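Local coordinates for protein uracil-DNA glycosylase (Sulfolobus tokodaii str. 7, PDB 4ZBY) that belongs to the uracil-DNA glycosylase superfamily, carries an iron-sulfur cluster and holds uracil in a pocket at the end of its central sheet, at residues A[37-42]-A[76-81]; A[118-123]-A[159-164]; A[109-114]-A[151-156]. All blocks are in the same frame, centred on the assembly; numbering follows the deposited sequence. Where two conformers were deposited one is given.

Contact 1: residues A[37-42]-A[76-81]; sequences IMFVGE and DQVFIT. With URA (uracil), chain C.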
loop_
_atom_site.group_PDB
_atom_site.type_symbol
_atom_site.label_atom_id
_atom_site.label_comp_id
_atom_site.label_asym_id
_atom_site.label_seq_id
_atom_site.Cartn_x
_atom_site.Cartn_y
_atom_site.Cartn_z
ATOM N N ILE A 37 1.139 4.294 10.341
ATOM C CA ILE A 37 0.268 3.714 9.307
ATOM C C ILE A 37 0.984 3.628 7.970
ATOM O O ILE A 37 1.529 4.602 7.452
ATOM C CB ILE A 37 -1.025 4.524 9.116
ATOM C CG1 ILE A 37 -1.690 4.799 10.470
ATOM C CG2 ILE A 37 -1.951 3.801 8.114
ATOM C CD1 ILE A 37 -2.980 5.643 10.406
ATOM N N MET A 38 0.962 2.441 7.401
ATOM C CA MET A 38 1.596 2.201 6.121
ATOM C C MET A 38 0.473 1.831 5.150
ATOM O O MET A 38 -0.385 1.006 5.482
ATOM C CB MET A 38 2.649 1.090 6.275
ATOM C CG MET A 38 3.396 0.703 5.037
ATOM S SD MET A 38 4.722 -0.461 5.545
ATOM C CE MET A 38 5.382 -0.734 3.922
ATOM N N PHE A 39 0.437 2.472 3.983
ATOM C CA PHE A 39 -0.569 2.172 2.940
ATOM C C PHE A 39 0.107 1.424 1.820
ATOM O O PHE A 39 1.170 1.831 1.356
ATOM C CB PHE A 39 -1.192 3.469 2.393
ATOM C CG PHE A 39 -1.958 4.228 3.428
ATOM C CD1 PHE A 39 -3.320 4.009 3.590
ATOM C CD2 PHE A 39 -1.300 5.087 4.278
ATOM C CE1 PHE A 39 -4.031 4.677 4.578
ATOM C CE2 PHE A 39 -1.996 5.770 5.278
ATOM C CZ PHE A 39 -3.360 5.561 5.418
ATOM N N VAL A 40 -0.503 0.342 1.378
ATOM C CA VAL A 40 0.085 -0.431 0.277
ATOM C C VAL A 40 -0.928 -0.635 -0.819
ATOM O O VAL A 40 -1.957 -1.275 -0.601
ATOM C CB VAL A 40 0.583 -1.823 0.753
ATOM C CG1 VAL A 40 1.334 -2.549 -0.369
ATOM C CG2 VAL A 40 1.471 -1.680 1.988
ATOM N N GLY A 41 -0.631 -0.095 -1.998
ATOM C CA GLY A 41 -1.475 -0.330 -3.160
ATOM C C GLY A 41 -0.964 -1.433 -4.063
ATOM O O GLY A 41 -0.134 -2.256 -3.689
ATOM N N GLU A 42 -1.498 -1.451 -5.280
ATOM C CA GLU A 42 -1.179 -2.476 -6.273
ATOM C C GLU A 42 0.125 -2.183 -7.035
ATOM O O GLU A 42 1.128 -2.901 -6.900
ATOM C CB GLU A 42 -2.339 -2.601 -7.265
ATOM C CG GLU A 42 -2.067 -3.583 -8.408
ATOM C CD GLU A 42 -3.181 -3.611 -9.443
ATOM O OE1 GLU A 42 -4.231 -2.953 -9.230
ATOM O OE2 GLU A 42 -2.995 -4.295 -10.474
ATOM N N ASP A 76 3.192 13.173 4.655
ATOM C CA ASP A 76 4.515 13.034 5.233
ATOM C C ASP A 76 4.503 12.385 6.619
ATOM O O ASP A 76 5.572 12.084 7.172
ATOM C CB ASP A 76 5.211 14.404 5.297
ATOM C CG ASP A 76 5.532 14.945 3.910
ATOM O OD1 ASP A 76 5.841 14.120 3.030
ATOM O OD2 ASP A 76 5.456 16.179 3.700
ATOM N N GLN A 77 3.314 12.124 7.172
ATOM C CA GLN A 77 3.250 11.468 8.475
ATOM C C GLN A 77 2.974 9.983 8.345
ATOM O O GLN A 77 2.999 9.277 9.340
ATOM C CB GLN A 77 2.169 12.084 9.367
ATOM C CG GLN A 77 2.372 13.547 9.729
ATOM C CD GLN A 77 1.191 14.153 10.447
ATOM O OE1 GLN A 77 0.151 14.385 9.858
ATOM N NE2 GLN A 77 1.359 14.440 11.734
ATOM N N VAL A 78 2.723 9.514 7.123
ATOM C CA VAL A 78 2.451 8.081 6.903
ATOM C C VAL A 78 3.467 7.545 5.910
ATOM O O VAL A 78 4.358 8.304 5.475
ATOM C CB VAL A 78 1.035 7.852 6.395
ATOM C CG1 VAL A 78 0.052 8.365 7.457
ATOM C CG2 VAL A 78 0.802 8.568 5.054
ATOM N N PHE A 79 3.400 6.255 5.584
ATOM C CA PHE A 79 4.250 5.728 4.528
ATOM C C PHE A 79 3.373 5.086 3.483
ATOM O O PHE A 79 2.435 4.357 3.821
ATOM C CB PHE A 79 5.281 4.717 5.061
ATOM C CG PHE A 79 6.355 4.386 4.056
ATOM C CD1 PHE A 79 6.183 3.345 3.169
ATOM C CD2 PHE A 79 7.528 5.150 3.989
ATOM C CE1 PHE A 79 7.175 3.037 2.218
ATOM C CE2 PHE A 79 8.515 4.868 3.048
ATOM C CZ PHE A 79 8.320 3.810 2.153
ATOM N N ILE A 80 3.653 5.384 2.213
ATOM C CA ILE A 80 2.780 4.935 1.121
ATOM C C ILE A 80 3.601 4.252 0.039
ATOM O O ILE A 80 4.587 4.818 -0.433
ATOM C CB ILE A 80 2.031 6.125 0.481
ATOM C CG1 ILE A 80 1.135 6.820 1.517
ATOM C CG2 ILE A 80 1.219 5.633 -0.728
ATOM C CD1 ILE A 80 0.530 8.164 0.985
ATOM N N THR A 81 3.224 3.034 -0.312
ATOM C CA THR A 81 3.934 2.339 -1.369
ATOM C C THR A 81 2.985 1.340 -2.029
ATOM O O THR A 81 1.775 1.429 -1.847
ATOM C CB THR A 81 5.218 1.662 -0.817
ATOM O OG1 THR A 81 5.987 1.136 -1.916
ATOM C CG2 THR A 81 4.896 0.559 0.177
HETATM N N1 URA C . -2.779 2.734 -7.921
HETATM C C2 URA C . -2.034 2.065 -7.014
HETATM O O2 URA C . -2.252 0.911 -6.696
HETATM N N3 URA C . -0.910 2.672 -6.611
HETATM C C4 URA C . -0.460 3.877 -7.018
HETATM O O4 URA C . 0.547 4.342 -6.511
HETATM C C5 URA C . -1.268 4.551 -7.955
HETATM C C6 URA C . -2.417 3.976 -8.385
HETATM O O HOH W 1 1.586 7.267 10.598
#
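Phe39 turns one ring edge to Val78: Phe39 CE2 lies 3.8 Å from Val78 CB, which sits near the ring plane. The two side chains cross obliquely. With CG anti to the carbonyl carbon (chi1 -64°), the ring also brings Phe39 CD2 to 4.1 Å from Ile80 CG1. Phe39 and Ile80 share this face of the sheet, and helix 58-71 covers Phe39 there. Met38, Phe79 and Thr81 occupy the other face, under helix 96-113. Met38 is extended along its whole length. Met38 CE reaches 4.0 Å from Thr81 CG2 and 4.2 Å from Phe79 CD1. The hydroxyl of Thr81 bonds to Pro28 O and Lys85 NZ, while its methyl faces Met38. Four nearly straight backbone hydrogen bonds hold the strands. Phe39 uses both its backbone N-H and its C=O: Phe39 N bonds Phe79 O at 2.8 Å and Phe39 O bonds Thr81 N at 2.9 Å. The last bond runs from Gly41 N to Thr81 O. One residue on, Glu42 N donates to uracil O2 at 2.9 Å. This is a beta-alpha-beta crossover between neighbouring parallel strands, in the helix-flanked sheet of the uracil-DNA glycosylase fold, with the pocket at the strand ends.

Contact 2: residues A[118-123]-A[159-164]; sequences IVTLGR and VFPTYH. With URA (uracil), chain C; MES (2-(N-morpholino)-ethanesulfonic acid), chain D.
His164 packs on Gly122 with its backbone and CB, on Leu121 O with ring atom CD2, and on uracil with its tip. His164 CB lies 3.4 Å from O3S of the MES molecule, probably picked up from the crystallisation liquor. CG stands anti to the backbone N (chi1 -170°), and this places the ring beside Leu121 O with its tip at uracil. His164 CD2 passes 3.6 Å from Leu121 O. ND1 is hydrogen-bonded to Ala166 N, just beyond the segment. His164 CE1 comes to 3.4 Å from uracil N1, which lies in the ring plane at the edge. At the tip, His164 NE2 donates to uracil O2 at 2.8 Å, with an N-H...O angle of 161°.

Strands 117-121 and 155-162 are parallel neighbours in the central sheet and share four backbone hydrogen bonds here. His164, just after the second, lines the uracil pocket. Leu121 and Thr162 lie side by side, and Leu121 CD2 lies 3.3 Å from Thr162 OG1. The Thr162 hydroxyl donates to the next carbonyl, Tyr163 O. Thr120 OG1 sits close to Pro161 but bonds to Thr126.

The sulfonate takes bonds from Arg123 N and His164 N, so the first turn of helix 123-133 and the loop after strand 155-162 each offer a backbone N-H to the anion. Hydrogen bonds on both ring nitrogens would hold the ring's rotation while uracil is bound, with NE2 aimed at the uracil carbonyl.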
loop_
_atom_site.group_PDB
_atom_site.type_symbol
_atom_site.label_atom_id
_atom_site.label_comp_id
_atom_site.label_asym_id
_atom_site.label_seq_id
_atom_site.Cartn_x
_atom_site.Cartn_y
_atom_site.Cartn_z
ATOM N N ILE A 118 -1.091 -1.676 8.794
ATOM C CA ILE A 118 -0.941 -1.670 7.347
ATOM C C ILE A 118 -2.320 -1.642 6.718
ATOM O O ILE A 118 -3.129 -2.534 6.957
ATOM C CB ILE A 118 -0.180 -2.892 6.824
ATOM C CG1 ILE A 118 1.267 -2.874 7.326
ATOM C CG2 ILE A 118 -0.189 -2.893 5.297
ATOM C CD1 ILE A 118 2.007 -4.194 7.107
ATOM N N VAL A 119 -2.591 -0.607 5.928
ATOM C CA VAL A 119 -3.842 -0.549 5.171
ATOM C C VAL A 119 -3.576 -1.100 3.775
ATOM O O VAL A 119 -2.765 -0.527 3.040
ATOM C CB VAL A 119 -4.362 0.899 5.081
ATOM C CG1 VAL A 119 -5.655 0.969 4.303
ATOM C CG2 VAL A 119 -4.534 1.473 6.487
ATOM N N THR A 120 -4.210 -2.224 3.440
ATOM C CA THR A 120 -3.971 -2.839 2.132
ATOM C C THR A 120 -5.109 -2.406 1.231
ATOM O O THR A 120 -6.267 -2.828 1.368
ATOM C CB THR A 120 -3.833 -4.386 2.174
ATOM O OG1 THR A 120 -4.952 -4.964 2.834
ATOM C CG2 THR A 120 -2.584 -4.811 2.949
ATOM N N LEU A 121 -4.748 -1.540 0.296
ATOM C CA LEU A 121 -5.694 -0.920 -0.616
ATOM C C LEU A 121 -5.880 -1.810 -1.832
ATOM O O LEU A 121 -5.041 -1.812 -2.743
ATOM C CB LEU A 121 -5.183 0.472 -1.056
ATOM C CG LEU A 121 -4.892 1.502 0.048
ATOM C CD1 LEU A 121 -4.056 2.660 -0.540
ATOM C CD2 LEU A 121 -6.211 2.005 0.650
ATOM N N GLY A 122 -6.968 -2.575 -1.835
ATOM C CA GLY A 122 -7.330 -3.372 -3.004
ATOM C C GLY A 122 -6.903 -4.827 -2.894
ATOM O O GLY A 122 -6.206 -5.216 -1.945
ATOM N N ARG A 123 -7.275 -5.619 -3.899
ATOM C CA ARG A 123 -7.141 -7.059 -3.803
ATOM C C ARG A 123 -5.717 -7.560 -3.921
ATOM O O ARG A 123 -5.389 -8.594 -3.360
ATOM C CB ARG A 123 -7.999 -7.751 -4.876
ATOM C CG ARG A 123 -7.625 -7.415 -6.332
ATOM C CD ARG A 123 -8.587 -8.116 -7.279
ATOM N NE ARG A 123 -8.289 -7.909 -8.707
ATOM C CZ ARG A 123 -7.586 -8.757 -9.462
ATOM N NH1 ARG A 123 -7.065 -9.859 -8.933
ATOM N NH2 ARG A 123 -7.414 -8.517 -10.761
ATOM N N VAL A 159 -3.584 -5.410 10.275
ATOM C CA VAL A 159 -3.773 -5.308 8.835
ATOM C C VAL A 159 -5.234 -5.005 8.548
ATOM O O VAL A 159 -6.135 -5.688 9.036
ATOM C CB VAL A 159 -3.347 -6.602 8.093
ATOM C CG1 VAL A 159 -3.710 -6.515 6.591
ATOM C CG2 VAL A 159 -1.856 -6.847 8.267
ATOM N N PHE A 160 -5.468 -3.965 7.766
ATOM C CA PHE A 160 -6.828 -3.544 7.480
ATOM C C PHE A 160 -7.053 -3.400 5.986
ATOM O O PHE A 160 -6.619 -2.423 5.384
ATOM C CB PHE A 160 -7.129 -2.213 8.189
ATOM C CG PHE A 160 -8.578 -1.937 8.342
ATOM C CD1 PHE A 160 -9.176 -2.025 9.587
ATOM C CD2 PHE A 160 -9.372 -1.624 7.237
ATOM C CE1 PHE A 160 -10.549 -1.807 9.729
ATOM C CE2 PHE A 160 -10.748 -1.399 7.376
ATOM C CZ PHE A 160 -11.321 -1.471 8.620
ATOM N N PRO A 161 -7.739 -4.382 5.376
ATOM C CA PRO A 161 -7.948 -4.287 3.938
ATOM C C PRO A 161 -9.101 -3.356 3.589
ATOM O O PRO A 161 -10.098 -3.370 4.286
ATOM C CB PRO A 161 -8.298 -5.733 3.530
ATOM C CG PRO A 161 -7.924 -6.582 4.716
ATOM C CD PRO A 161 -8.117 -5.700 5.913
ATOM N N THR A 162 -8.963 -2.577 2.526
ATOM C CA THR A 162 -10.063 -1.782 1.988
ATOM C C THR A 162 -10.151 -1.929 0.469
ATOM O O THR A 162 -9.288 -2.540 -0.161
ATOM C CB THR A 162 -9.897 -0.292 2.307
ATOM O OG1 THR A 162 -8.919 0.279 1.424
ATOM C CG2 THR A 162 -9.440 -0.081 3.759
ATOM N N TYR A 163 -11.196 -1.359 -0.125
ATOM C CA TYR A 163 -11.259 -1.284 -1.575
ATOM C C TYR A 163 -10.183 -0.321 -2.023
ATOM O O TYR A 163 -9.708 0.495 -1.246
ATOM C CB TYR A 163 -12.636 -0.828 -2.052
ATOM C CG TYR A 163 -13.730 -1.858 -1.884
ATOM C CD1 TYR A 163 -13.507 -3.201 -2.188
ATOM C CD2 TYR A 163 -14.990 -1.487 -1.441
ATOM C CE1 TYR A 163 -14.509 -4.144 -2.039
ATOM C CE2 TYR A 163 -16.004 -2.426 -1.298
ATOM C CZ TYR A 163 -15.756 -3.750 -1.593
ATOM O OH TYR A 163 -16.755 -4.689 -1.443
ATOM N N HIS A 164 -9.765 -0.435 -3.269
ATOM C CA HIS A 164 -8.780 0.476 -3.788
ATOM C C HIS A 164 -9.447 1.816 -4.054
ATOM O O HIS A 164 -10.593 1.858 -4.483
ATOM C CB HIS A 164 -8.191 -0.107 -5.065
ATOM C CG HIS A 164 -7.002 0.628 -5.563
ATOM N ND1 HIS A 164 -7.099 1.830 -6.231
ATOM C CD2 HIS A 164 -5.685 0.321 -5.513
ATOM C CE1 HIS A 164 -5.887 2.237 -6.569
ATOM N NE2 HIS A 164 -5.013 1.338 -6.145
HETATM N N1 URA C . -2.779 2.734 -7.921
HETATM C C2 URA C . -2.034 2.065 -7.014
HETATM O O2 URA C . -2.252 0.911 -6.696
HETATM N N3 URA C . -0.910 2.672 -6.611
HETATM C C4 URA C . -0.460 3.877 -7.018
HETATM O O4 URA C . 0.547 4.342 -6.511
HETATM C C5 URA C . -1.268 4.551 -7.955
HETATM C C6 URA C . -2.417 3.976 -8.385
HETATM O O1 MES D . -16.348 -5.879 -7.489
HETATM C C2 MES D . -16.436 -4.478 -7.820
HETATM C C3 MES D . -15.037 -3.833 -7.728
HETATM N N4 MES D . -14.498 -3.992 -6.358
HETATM C C5 MES D . -14.479 -5.453 -5.997
HETATM C C6 MES D . -15.894 -6.036 -6.137
HETATM C C7 MES D . -13.180 -3.357 -6.100
HETATM C C8 MES D . -11.962 -4.228 -6.131
HETATM S S MES D . -10.414 -3.485 -5.632
HETATM O O1S MES D . -9.397 -4.556 -5.529
HETATM O O2S MES D . -10.635 -2.822 -4.328
HETATM O O3S MES D . -10.043 -2.494 -6.685
#

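Contact 3: residues A[109-114]-A[151-156]; sequences QIDIIM and KYKEKE
Tyr152 and Lys155 start and finish the type II' turn of a beta hairpin, and Met114 projects into it from the C-terminal end of helix 96-113. For Tyr152, the ring contacts are described for one of two deposited conformers. Met114 has just left the helix with positive phi. Its side chain folds back at every torsion, with chi1, chi2 and chi3 all near -65°. This curl leaves Met114 SD 4.1 Å from Tyr152 CD2, a Met-aromatic contact at an oblique angle to the ring. CE goes deeper into the turn. Met114 CE lies 3.5 Å from Tyr152 O, the carbonyl that accepts the turn bond from Lys155 N.

Lys155 crosses Met114 with an extended chain. Lys155 CD is 3.7 Å from Met114 CE, and NZ lies beside Met114 CB. The same NZ forms a salt bridge with Glu154 OE2, so the aliphatic part of the lysine packs while its charge is paired along the turn.

In Tyr152, CG is anti to the backbone N (chi1 -162°), and the ring extends to the helix. CE2 touches Ile110 CG2. Lys153 CG covers one ring face, over its centre. Lys153 then bends at its last torsion. Lys153 CE comes to 3.4 Å from Asp111 OD1, but NZ stays beyond salt-bridge distance. The Asp111 carboxylate is turned 26° from the ring plane. Tyr152 OH donates to the syn lone pair of Asp111 OD1 at 2.9 Å, and a water bonded to Asp111 OD2 reaches the same hydroxyl weakly.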
loop_
_atom_site.group_PDB
_atom_site.type_symbol
_atom_site.label_atom_id
_atom_site.label_comp_id
_atom_site.label_asym_id
_atom_site.label_seq_id
_atom_site.Cartn_x
_atom_site.Cartn_y
_atom_site.Cartn_z
ATOM N N GLN A 109 10.694 -3.120 3.420
ATOM C CA GLN A 109 10.182 -1.834 3.888
ATOM C C GLN A 109 9.371 -2.039 5.168
ATOM O O GLN A 109 9.492 -1.259 6.142
ATOM C CB GLN A 109 9.340 -1.140 2.793
ATOM C CG GLN A 109 10.189 -0.677 1.636
ATOM C CD GLN A 109 9.369 -0.179 0.454
ATOM O OE1 GLN A 109 8.362 -0.791 0.098
ATOM N NE2 GLN A 109 9.781 0.946 -0.140
ATOM N N ILE A 110 8.542 -3.078 5.167
ATOM C CA ILE A 110 7.796 -3.429 6.374
ATOM C C ILE A 110 8.744 -3.782 7.523
ATOM O O ILE A 110 8.521 -3.351 8.659
ATOM C CB ILE A 110 6.825 -4.593 6.111
ATOM C CG1 ILE A 110 5.773 -4.185 5.093
ATOM C CG2 ILE A 110 6.162 -5.063 7.421
ATOM C CD1 ILE A 110 4.944 -5.360 4.607
ATOM N N ASP A 111 9.804 -4.536 7.229
ATOM C CA ASP A 111 10.772 -4.950 8.251
ATOM C C ASP A 111 11.381 -3.774 8.974
ATOM O O ASP A 111 11.681 -3.848 10.181
ATOM C CB ASP A 111 11.901 -5.772 7.617
ATOM C CG ASP A 111 11.511 -7.196 7.395
ATOM O OD1 ASP A 111 10.387 -7.538 7.797
ATOM O OD2 ASP A 111 12.325 -7.978 6.838
ATOM N N ILE A 112 11.572 -2.687 8.234
ATOM C CA ILE A 112 12.217 -1.510 8.774
ATOM C C ILE A 112 11.203 -0.618 9.477
ATOM O O ILE A 112 11.436 -0.189 10.608
ATOM C CB ILE A 112 12.934 -0.710 7.676
ATOM C CG1 ILE A 112 14.234 -1.414 7.255
ATOM C CG2 ILE A 112 13.219 0.713 8.135
ATOM C CD1 ILE A 112 14.671 -1.055 5.843
ATOM N N ILE A 113 10.089 -0.338 8.815
ATOM C CA ILE A 113 9.103 0.562 9.390
ATOM C C ILE A 113 8.367 -0.024 10.606
ATOM O O ILE A 113 8.160 0.680 11.598
ATOM C CB ILE A 113 8.102 0.989 8.307
ATOM C CG1 ILE A 113 8.841 1.794 7.228
ATOM C CG2 ILE A 113 7.023 1.863 8.902
ATOM C CD1 ILE A 113 8.059 1.944 5.941
ATOM N N MET A 114 7.985 -1.300 10.528
ATOM C CA MET A 114 7.178 -1.951 11.566
ATOM C C MET A 114 5.999 -1.100 12.001
ATOM O O MET A 114 5.837 -0.804 13.198
ATOM C CB MET A 114 8.048 -2.324 12.786
ATOM C CG MET A 114 9.081 -3.387 12.448
ATOM S SD MET A 114 8.308 -4.933 11.916
ATOM C CE MET A 114 7.502 -5.391 13.465
ATOM N N LYS A 151 0.956 -11.210 13.876
ATOM C CA LYS A 151 2.089 -11.305 14.784
ATOM C C LYS A 151 3.357 -11.325 13.945
ATOM O O LYS A 151 3.571 -12.232 13.137
ATOM C CB LYS A 151 1.980 -12.535 15.686
ATOM C CG LYS A 151 1.084 -12.299 16.863
ATOM C CD LYS A 151 1.871 -11.683 18.010
ATOM C CE LYS A 151 1.066 -11.729 19.303
ATOM N NZ LYS A 151 1.901 -11.461 20.513
ATOM N N TYR A 152 4.186 -10.301 14.097
ATOM C CA TYR A 152 5.364 -10.181 13.253
ATOM C C TYR A 152 6.555 -9.687 14.048
ATOM O O TYR A 152 6.521 -8.590 14.599
ATOM C CB TYR A 152 5.110 -9.238 12.073
ATOM C CG TYR A 152 6.128 -9.416 10.973
ATOM C CD1 TYR A 152 6.499 -10.691 10.560
ATOM C CD2 TYR A 152 6.729 -8.326 10.358
ATOM C CE1 TYR A 152 7.426 -10.874 9.565
ATOM C CE2 TYR A 152 7.671 -8.503 9.365
ATOM C CZ TYR A 152 8.014 -9.789 8.973
ATOM O OH TYR A 152 8.937 -9.995 7.983
ATOM N N LYS A 153 7.609 -10.498 14.071
ATOM C CA LYS A 153 8.810 -10.241 14.878
ATOM C C LYS A 153 8.378 -9.995 16.311
ATOM O O LYS A 153 7.593 -10.772 16.866
ATOM C CB LYS A 153 9.621 -9.053 14.319
ATOM C CG LYS A 153 10.060 -9.255 12.875
ATOM C CD LYS A 153 10.958 -8.131 12.363
ATOM C CE LYS A 153 11.376 -8.382 10.919
ATOM N NZ LYS A 153 12.019 -9.718 10.756
ATOM N N GLU A 154 8.828 -8.886 16.895
ATOM C CA GLU A 154 8.576 -8.628 18.313
ATOM C C GLU A 154 7.212 -7.981 18.553
ATOM O O GLU A 154 6.778 -7.840 19.692
ATOM C CB GLU A 154 9.686 -7.744 18.900
ATOM C CG GLU A 154 9.596 -6.261 18.530
ATOM C CD GLU A 154 10.205 -5.924 17.170
ATOM O OE1 GLU A 154 10.816 -6.809 16.532
ATOM O OE2 GLU A 154 10.077 -4.758 16.742
ATOM N N LYS A 155 6.536 -7.603 17.474
ATOM C CA LYS A 155 5.314 -6.820 17.573
ATOM C C LYS A 155 4.091 -7.516 16.996
ATOM O O LYS A 155 4.149 -8.663 16.559
ATOM C CB LYS A 155 5.493 -5.476 16.854
ATOM C CG LYS A 155 6.496 -4.533 17.497
ATOM C CD LYS A 155 6.883 -3.385 16.552
ATOM C CE LYS A 155 7.833 -2.405 17.234
ATOM N NZ LYS A 155 8.657 -1.605 16.276
ATOM N N GLU A 156 2.977 -6.798 17.030
ATOM C CA GLU A 156 1.785 -7.131 16.278
ATOM C C GLU A 156 1.594 -6.024 15.267
ATOM O O GLU A 156 1.865 -4.857 15.570
ATOM C CB GLU A 156 0.546 -7.219 17.161
ATOM C CG GLU A 156 0.508 -8.371 18.143
ATOM C CD GLU A 156 -0.806 -8.424 18.905
ATOM O OE1 GLU A 156 -1.503 -7.385 18.952
ATOM O OE2 GLU A 156 -1.148 -9.497 19.445
HETATM O O HOH W 2 11.020 -10.140 5.417
#

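From the N terminus, contact 1 closes first: strand 37-41 leads through helices 46-51 and 58-71 to strand 79-82. The chain then enters helix 96-113, whose end opens contact 3. Strand 117-121 follows and opens contact 2. The hairpin turn in 151-156 closes contact 3 before strand 155-162 closes contact 2, so these two loops cross, and contact 1 precedes both in series. Contacts 1 and 2 meet inside one sheet, where Met38 and Val40 bond to Val119, and both reach uracil. Contact 3 ties the helix to the hairpin at the edge of the sheet formed by strand 148-152. Ile110 and Ile113 of that helix also pack on Met38 and Phe79 of contact 1.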